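Local atomic coordinates of malate dehydrogenase (Entamoeba histolytica, PDB entry 3I0P), a protein that probably catalyses the reversible, NAD-dependent oxidation of malate to oxaloacetate. Residues R322-T325 against A326-E330; K329-E332 against T333-R337; K301-V304 against G305-R309. All coordinates share one frame; numbering follows the deposited sequence.

Contact 1. Residues R322-T325 against A326-E330; sequences RIYT and AGEKE. With NAD (nicotinamide-adenine-dinucleotide), chain B.
E328 reaches back across a type II beta turn, T325-E328, to bind R322 and T325, which precede it. The turn leads a loop into helix 328-340: its bond runs from E328 N to T325 O (3.0 Å), and G327 takes the N-cap position. Going outward along E328, CB packs against T325 O. CG stands opposite the backbone N (chi1 -171°) and runs on extended, passing R322 NH2 on the way to the carboxylate, whose two oxygens take separate tasks. OE1 accepts a hydrogen bond from T325 N at 2.9 Å, met almost head-on to the C-O bond, and also pairs with R312. OE2 forms a salt bridge with R322 NH2 (3.0 Å). That nitrogen sits well above the carboxylate plane, yet the oxygen lies close to the plane of the guanidinium, which E332 also engages. A water accepts from R322 NE and donates to I323 O and E328 OE2, closing a small ring. Next along the helix, K329 crosses one face of the Y324 ring: CD lies 4.0 Å from the ring centroid, and NZ makes a cation-pi contact at 4.9 Å. The ammonium also pairs with E240 of the second subunit and bonds weakly to the adenine. At the turn itself, G327 N donates to O2B of the NAD adenine ribose at 2.7 Å, with a nearly straight N-H...O angle of 167°.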
# COMPACT_ATOMS: atom_id res chain seq x y z
N ARG A 322 15.70 8.52 18.20
CA ARG A 322 15.31 9.14 16.93
C ARG A 322 14.16 8.46 16.21
O ARG A 322 13.85 7.29 16.46
CB ARG A 322 16.51 9.26 15.98
CG ARG A 322 17.13 7.94 15.59
CD ARG A 322 18.50 8.12 14.93
NE ARG A 322 18.44 8.66 13.57
CZ ARG A 322 19.31 8.35 12.61
NH1 ARG A 322 20.29 7.50 12.85
NH2 ARG A 322 19.19 8.89 11.40
N ILE A 323 13.53 9.23 15.32
CA ILE A 323 12.50 8.77 14.41
C ILE A 323 13.14 8.71 13.02
O ILE A 323 13.89 9.60 12.64
CB ILE A 323 11.27 9.71 14.45
CG1 ILE A 323 10.59 9.62 15.83
CG2 ILE A 323 10.28 9.41 13.32
CD1 ILE A 323 9.59 10.74 16.14
N TYR A 324 12.86 7.64 12.28
CA TYR A 324 13.38 7.49 10.92
C TYR A 324 12.28 7.71 9.88
O TYR A 324 11.09 7.75 10.19
CB TYR A 324 14.00 6.10 10.73
CG TYR A 324 15.08 5.72 11.73
CD1 TYR A 324 16.42 5.70 11.37
CD2 TYR A 324 14.75 5.38 13.04
CE1 TYR A 324 17.41 5.37 12.28
CE2 TYR A 324 15.73 5.03 13.97
CZ TYR A 324 17.06 5.02 13.58
OH TYR A 324 18.04 4.68 14.49
N THR A 325 12.70 7.88 8.63
CA THR A 325 11.76 7.85 7.52
C THR A 325 12.22 6.79 6.50
O THR A 325 13.38 6.34 6.53
CB THR A 325 11.59 9.23 6.85
OG1 THR A 325 12.83 9.65 6.30
CG2 THR A 325 11.11 10.28 7.86
N ALA A 326 11.31 6.39 5.61
CA ALA A 326 11.59 5.36 4.62
C ALA A 326 12.92 5.62 3.92
O ALA A 326 13.12 6.68 3.32
CB ALA A 326 10.46 5.29 3.61
N GLY A 327 13.82 4.65 4.01
CA GLY A 327 15.09 4.71 3.29
C GLY A 327 16.25 5.37 4.02
O GLY A 327 17.35 5.44 3.47
N GLU A 328 16.01 5.84 5.24
CA GLU A 328 17.04 6.55 6.04
C GLU A 328 18.08 5.56 6.56
O GLU A 328 19.28 5.75 6.34
CB GLU A 328 16.39 7.32 7.20
CG GLU A 328 17.32 8.26 7.96
CD GLU A 328 16.57 9.18 8.92
OE1 GLU A 328 15.34 8.96 9.11
OE2 GLU A 328 17.19 10.14 9.47
N LYS A 329 17.59 4.51 7.23
CA LYS A 329 18.41 3.39 7.68
C LYS A 329 19.26 2.79 6.56
O LYS A 329 20.41 2.38 6.79
CB LYS A 329 17.53 2.32 8.34
CG LYS A 329 17.45 2.44 9.85
CD LYS A 329 16.09 2.07 10.40
CE LYS A 329 16.02 0.65 10.92
NZ LYS A 329 15.08 0.59 12.07
N GLU A 330 18.72 2.75 5.34
CA GLU A 330 19.44 2.18 4.22
C GLU A 330 20.55 3.09 3.75
O GLU A 330 21.61 2.62 3.35
CB GLU A 330 18.51 1.83 3.07
CG GLU A 330 17.68 0.56 3.31
CD GLU A 330 16.47 0.78 4.20
OE1 GLU A 330 15.99 1.92 4.30
OE2 GLU A 330 15.99 -0.20 4.80
PA NAD B . 11.77 -4.34 6.78
O1A NAD B . 13.27 -4.46 6.96
O2A NAD B . 10.88 -4.82 7.87
O5B NAD B . 11.48 -2.78 6.49
C5B NAD B . 12.24 -2.08 5.49
C4B NAD B . 11.61 -0.74 5.11
O4B NAD B . 11.06 -0.06 6.25
C3B NAD B . 12.62 0.23 4.53
O3B NAD B . 11.94 1.08 3.59
C2B NAD B . 13.08 1.04 5.72
O2B NAD B . 13.55 2.33 5.34
C1B NAD B . 11.80 1.14 6.53
N9A NAD B . 11.99 1.29 8.00
C8A NAD B . 12.56 0.41 8.83
N7A NAD B . 12.50 0.91 10.09
C5A NAD B . 11.87 2.11 10.03
C6A NAD B . 11.52 3.08 10.97
N6A NAD B . 11.81 2.92 12.29
N1A NAD B . 10.88 4.21 10.57
C2A NAD B . 10.58 4.40 9.28
N3A NAD B . 10.90 3.48 8.36
C4A NAD B . 11.55 2.34 8.71
O3 NAD B . 11.31 -4.99 5.36
PN NAD B . 11.28 -6.56 4.93
O1N NAD B . 9.83 -6.94 4.71
O2N NAD B . 12.15 -7.38 5.84
O5D NAD B . 11.99 -6.57 3.49
C5D NAD B . 13.42 -6.54 3.37
C4D NAD B . 13.83 -6.71 1.92
O4D NAD B . 13.43 -7.99 1.42
C3D NAD B . 13.18 -5.68 1.00
O3D NAD B . 14.23 -5.00 0.29
C2D NAD B . 12.25 -6.47 0.09
O2D NAD B . 12.16 -6.00 -1.27
C1D NAD B . 12.89 -7.84 0.10
N1N NAD B . 11.95 -8.89 -0.26
C2N NAD B . 12.01 -9.41 -1.50
C3N NAD B . 11.13 -10.42 -1.89
C7N NAD B . 11.18 -11.00 -3.28
O7N NAD B . 10.39 -11.89 -3.58
N7N NAD B . 12.08 -10.54 -4.15
C4N NAD B . 10.19 -10.89 -0.97
C5N NAD B . 10.14 -10.33 0.31
C6N NAD B . 11.04 -9.33 0.65
O HOH W 1 16.50 10.13 11.97
O HOH W 2 12.75 9.61 3.47
O HOH W 3 14.75 3.95 7.69

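Contact 2. Residues K329-E332 against T333-R337; sequences KEYE and TEQKR. With NAD (nicotinamide-adenine-dinucleotide), chain B.
The Y331 ring carries the side chain of Q335 over one face, with Q335 CG 3.8 Å from the ring centroid in a CH-pi contact displaced toward the rim. The Q335 amide runs on past the CE1-CZ edge, its plane 12° from that of the ring, and its OE1 comes to 3.6 Å from Y331 CE1. F176 also meets this ring, with planes at a shallow angle. The torsions explain the contact: Y331 CG stands opposite its backbone N (chi1 165°), whereas Q335 bends at chi2 (-58°), which brings CG over the ring one turn earlier and the amide alongside its edge. The R337 guanidinium, in turn, has T333 CG2 over one face, while its NH1 reaches both D48 and the carbonyl of D43. Backbone bonds typical of an alpha helix link the two halves, among them E334 N to E330 O (2.9 Å) and Q335 N to Y331 O (2.8 Å). The charged ends of E332 and E334 find partners beyond the segments, R322 and R338 respectively. E330, bent at chi2, turns its carboxylate to the cofactor, where OE1 accepts a hydrogen bond from the NAD ribose hydroxyl O2B at 2.7 Å and OE2 lies beside the ribose carbons. A carboxylate bonded to this 2'-hydroxyl would probably repel a phosphate there, which is consistent with use of NAD rather than NADP.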
# COMPACT_ATOMS: atom_id res chain seq x y z
N LYS A 329 17.59 4.51 7.23
CA LYS A 329 18.41 3.39 7.68
C LYS A 329 19.26 2.79 6.56
O LYS A 329 20.41 2.38 6.79
CB LYS A 329 17.53 2.32 8.34
CG LYS A 329 17.45 2.44 9.85
CD LYS A 329 16.09 2.07 10.40
CE LYS A 329 16.02 0.65 10.92
NZ LYS A 329 15.08 0.59 12.07
N GLU A 330 18.72 2.75 5.34
CA GLU A 330 19.44 2.18 4.22
C GLU A 330 20.55 3.09 3.75
O GLU A 330 21.61 2.62 3.35
CB GLU A 330 18.51 1.83 3.07
CG GLU A 330 17.68 0.56 3.31
CD GLU A 330 16.47 0.78 4.20
OE1 GLU A 330 15.99 1.92 4.30
OE2 GLU A 330 15.99 -0.20 4.80
N TYR A 331 20.31 4.40 3.79
CA TYR A 331 21.31 5.38 3.38
C TYR A 331 22.52 5.34 4.31
O TYR A 331 23.66 5.29 3.86
CB TYR A 331 20.69 6.79 3.30
CG TYR A 331 21.70 7.93 3.23
CD1 TYR A 331 22.36 8.24 2.04
CD2 TYR A 331 21.99 8.68 4.37
CE1 TYR A 331 23.29 9.29 1.99
CE2 TYR A 331 22.91 9.72 4.34
CZ TYR A 331 23.56 10.02 3.15
OH TYR A 331 24.46 11.05 3.13
N GLU A 332 22.26 5.35 5.62
CA GLU A 332 23.33 5.33 6.60
C GLU A 332 24.16 4.04 6.54
O GLU A 332 25.38 4.08 6.72
CB GLU A 332 22.80 5.59 8.01
CG GLU A 332 22.48 7.07 8.25
CD GLU A 332 21.95 7.35 9.64
OE1 GLU A 332 21.83 6.41 10.45
OE2 GLU A 332 21.65 8.53 9.92
N THR A 333 23.51 2.91 6.28
CA THR A 333 24.23 1.66 6.07
C THR A 333 25.08 1.77 4.80
O THR A 333 26.25 1.38 4.79
CB THR A 333 23.28 0.46 5.97
OG1 THR A 333 22.54 0.34 7.19
CG2 THR A 333 24.06 -0.83 5.72
N GLU A 334 24.49 2.33 3.75
CA GLU A 334 25.16 2.47 2.47
C GLU A 334 26.40 3.34 2.60
O GLU A 334 27.41 3.05 1.98
CB GLU A 334 24.19 3.02 1.43
CG GLU A 334 24.80 3.34 0.08
CD GLU A 334 23.77 3.52 -1.02
OE1 GLU A 334 24.16 3.39 -2.20
OE2 GLU A 334 22.57 3.79 -0.72
N GLN A 335 26.32 4.40 3.41
CA GLN A 335 27.46 5.30 3.62
C GLN A 335 28.59 4.59 4.37
O GLN A 335 29.77 4.70 4.02
CB GLN A 335 27.04 6.58 4.36
CG GLN A 335 26.10 7.51 3.57
CD GLN A 335 26.68 7.97 2.23
OE1 GLN A 335 26.25 7.50 1.17
NE2 GLN A 335 27.64 8.88 2.27
N LYS A 336 28.20 3.85 5.41
CA LYS A 336 29.09 3.01 6.19
C LYS A 336 29.82 1.98 5.31
O LYS A 336 31.05 1.92 5.31
CB LYS A 336 28.28 2.32 7.29
CG LYS A 336 29.05 1.44 8.25
CD LYS A 336 28.10 0.88 9.33
CE LYS A 336 28.84 0.47 10.61
NZ LYS A 336 29.70 -0.72 10.40
N ARG A 337 29.07 1.20 4.53
CA ARG A 337 29.64 0.08 3.77
C ARG A 337 30.44 0.51 2.55
O ARG A 337 31.38 -0.18 2.12
CB ARG A 337 28.57 -0.93 3.40
CG ARG A 337 28.07 -1.65 4.62
CD ARG A 337 27.18 -2.79 4.27
NE ARG A 337 26.70 -3.45 5.47
CZ ARG A 337 25.72 -4.34 5.49
NH1 ARG A 337 25.11 -4.68 4.36
NH2 ARG A 337 25.35 -4.90 6.63
PA NAD B . 11.77 -4.34 6.78
O1A NAD B . 13.27 -4.46 6.96
O2A NAD B . 10.88 -4.82 7.87
O5B NAD B . 11.48 -2.78 6.49
C5B NAD B . 12.24 -2.08 5.49
C4B NAD B . 11.61 -0.74 5.11
O4B NAD B . 11.06 -0.06 6.25
C3B NAD B . 12.62 0.23 4.53
O3B NAD B . 11.94 1.08 3.59
C2B NAD B . 13.08 1.04 5.72
O2B NAD B . 13.55 2.33 5.34
C1B NAD B . 11.80 1.14 6.53
N9A NAD B . 11.99 1.29 8.00
C8A NAD B . 12.56 0.41 8.83
N7A NAD B . 12.50 0.91 10.09
C5A NAD B . 11.87 2.11 10.03
C6A NAD B . 11.52 3.08 10.97
N6A NAD B . 11.81 2.92 12.29
N1A NAD B . 10.88 4.21 10.57
C2A NAD B . 10.58 4.40 9.28
N3A NAD B . 10.90 3.48 8.36
C4A NAD B . 11.55 2.34 8.71
O3 NAD B . 11.31 -4.99 5.36
PN NAD B . 11.28 -6.56 4.93
O1N NAD B . 9.83 -6.94 4.71
O2N NAD B . 12.15 -7.38 5.84
O5D NAD B . 11.99 -6.57 3.49
C5D NAD B . 13.42 -6.54 3.37
C4D NAD B . 13.83 -6.71 1.92
O4D NAD B . 13.43 -7.99 1.42
C3D NAD B . 13.18 -5.68 1.00
O3D NAD B . 14.23 -5.00 0.29
C2D NAD B . 12.25 -6.47 0.09
O2D NAD B . 12.16 -6.00 -1.27
C1D NAD B . 12.89 -7.84 0.10
N1N NAD B . 11.95 -8.89 -0.26
C2N NAD B . 12.01 -9.41 -1.50
C3N NAD B . 11.13 -10.42 -1.89
C7N NAD B . 11.18 -11.00 -3.28
O7N NAD B . 10.39 -11.89 -3.58
N7N NAD B . 12.08 -10.54 -4.15
C4N NAD B . 10.19 -10.89 -0.97
C5N NAD B . 10.14 -10.33 0.31
C6N NAD B . 11.04 -9.33 0.65

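Contact 3. Residues K301-V304 against G305-R309; sequences KKNV and GDINR
Regular i to i+4 bonds join K301-V304 to G305-R309 within one alpha helix, as between D306 N and K302 O (2.8 Å) and between N308 N and V304 O (3.0 Å). D306 is the centre of a salt-bridge network spaced along the helix. K302, bent at chi2 and chi4, curls its ammonium round so that NZ meets the syn lone pair of D306 OD2 at 2.9 Å. From the following turn, R309 NH1 reaches D306 OD1 at 2.7 Å, with the oxygen in the guanidinium plane. The shared carboxylate should thus offset the two cations, K302 NZ and R309 NH1 standing 5.1 Å apart. The guanidinium lies over the backbone of G305, which has no side chain in its way, and D173 takes its NH2. Elsewhere the pairs are looser: N303 ND2 approaches I307 CD1 to 3.9 Å, while its OD1 is bonded to R295, and V304 and N308 point the same way, side by side. In the fold, helix 297-312 is flanked by the loop between strands 166-170 and 178-182, where S172 touches V304 and E174 bonds N308, and by the second subunit, whose F266 packs on N303 and D306.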
# COMPACT_ATOMS: atom_id res chain seq x y z
N LYS A 301 10.34 18.12 -4.19
CA LYS A 301 11.39 17.56 -3.32
C LYS A 301 11.41 18.24 -1.96
O LYS A 301 11.57 17.58 -0.93
CB LYS A 301 12.77 17.67 -3.95
CG LYS A 301 13.02 16.75 -5.13
CD LYS A 301 14.46 16.92 -5.57
CE LYS A 301 14.70 16.28 -6.90
NZ LYS A 301 16.16 16.16 -7.12
N LYS A 302 11.25 19.57 -1.97
CA LYS A 302 11.22 20.39 -0.76
C LYS A 302 10.04 19.99 0.15
O LYS A 302 10.20 19.84 1.37
CB LYS A 302 11.15 21.87 -1.19
CG LYS A 302 10.63 22.85 -0.14
CD LYS A 302 11.71 23.82 0.33
CE LYS A 302 11.09 24.94 1.18
NZ LYS A 302 10.53 24.46 2.48
N ASN A 303 8.87 19.80 -0.45
CA ASN A 303 7.68 19.43 0.30
C ASN A 303 7.85 18.06 1.00
O ASN A 303 7.52 17.92 2.18
CB ASN A 303 6.48 19.46 -0.65
CG ASN A 303 5.14 19.61 0.07
OD1 ASN A 303 4.14 19.98 -0.56
ND2 ASN A 303 5.10 19.30 1.36
N VAL A 304 8.40 17.08 0.28
CA VAL A 304 8.67 15.74 0.83
C VAL A 304 9.65 15.82 2.01
O VAL A 304 9.41 15.25 3.08
CB VAL A 304 9.21 14.78 -0.28
CG1 VAL A 304 9.82 13.51 0.32
CG2 VAL A 304 8.09 14.43 -1.27
N GLY A 305 10.74 16.56 1.80
CA GLY A 305 11.70 16.85 2.87
C GLY A 305 11.04 17.48 4.08
O GLY A 305 11.27 17.05 5.21
N ASP A 306 10.22 18.51 3.85
CA ASP A 306 9.47 19.14 4.92
C ASP A 306 8.63 18.13 5.72
O ASP A 306 8.55 18.23 6.95
CB ASP A 306 8.56 20.25 4.38
CG ASP A 306 9.31 21.54 4.10
OD1 ASP A 306 10.41 21.74 4.65
OD2 ASP A 306 8.77 22.37 3.33
N ILE A 307 7.99 17.19 5.02
CA ILE A 307 7.22 16.13 5.69
C ILE A 307 8.14 15.29 6.57
O ILE A 307 7.87 15.11 7.76
CB ILE A 307 6.37 15.28 4.67
CG1 ILE A 307 5.09 16.03 4.28
CG2 ILE A 307 6.00 13.90 5.23
CD1 ILE A 307 4.57 15.70 2.89
N ASN A 308 9.25 14.82 6.00
CA ASN A 308 10.27 14.05 6.73
C ASN A 308 10.83 14.80 7.93
O ASN A 308 10.93 14.24 9.03
CB ASN A 308 11.40 13.64 5.79
CG ASN A 308 11.02 12.51 4.85
OD1 ASN A 308 10.04 11.81 5.09
ND2 ASN A 308 11.78 12.33 3.78
N ARG A 309 11.19 16.07 7.72
CA ARG A 309 11.76 16.88 8.79
C ARG A 309 10.78 17.11 9.93
O ARG A 309 11.17 17.04 11.10
CB ARG A 309 12.28 18.20 8.25
CG ARG A 309 13.55 18.03 7.46
CD ARG A 309 14.02 19.33 6.88
NE ARG A 309 14.43 19.14 5.50
CZ ARG A 309 13.75 19.59 4.46
NH1 ARG A 309 12.64 20.29 4.63
NH2 ARG A 309 14.19 19.36 3.24

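Contacts 1 and 2 share K329 and E330 and follow each other along helix 328-340, the first buried at its start, the second largely at the surface; both touch NAD. The salt bridge from R322 to E332 joins them directly. Contact 3, partly buried, lies on the preceding helix 297-312 and meets contact 1 where N308 packs on T325, whereas it does not touch contact 2. Their chemistry follows their place: contact 1 combines turn, carboxylate and bridging waters near the cofactor; contact 2 sets a CH-pi contact at the surface beside the ribose-binding E330 it shares with contact 1; contact 3 relies on a charge network along a helix. Contacts 1 and 3 both pack against the second subunit.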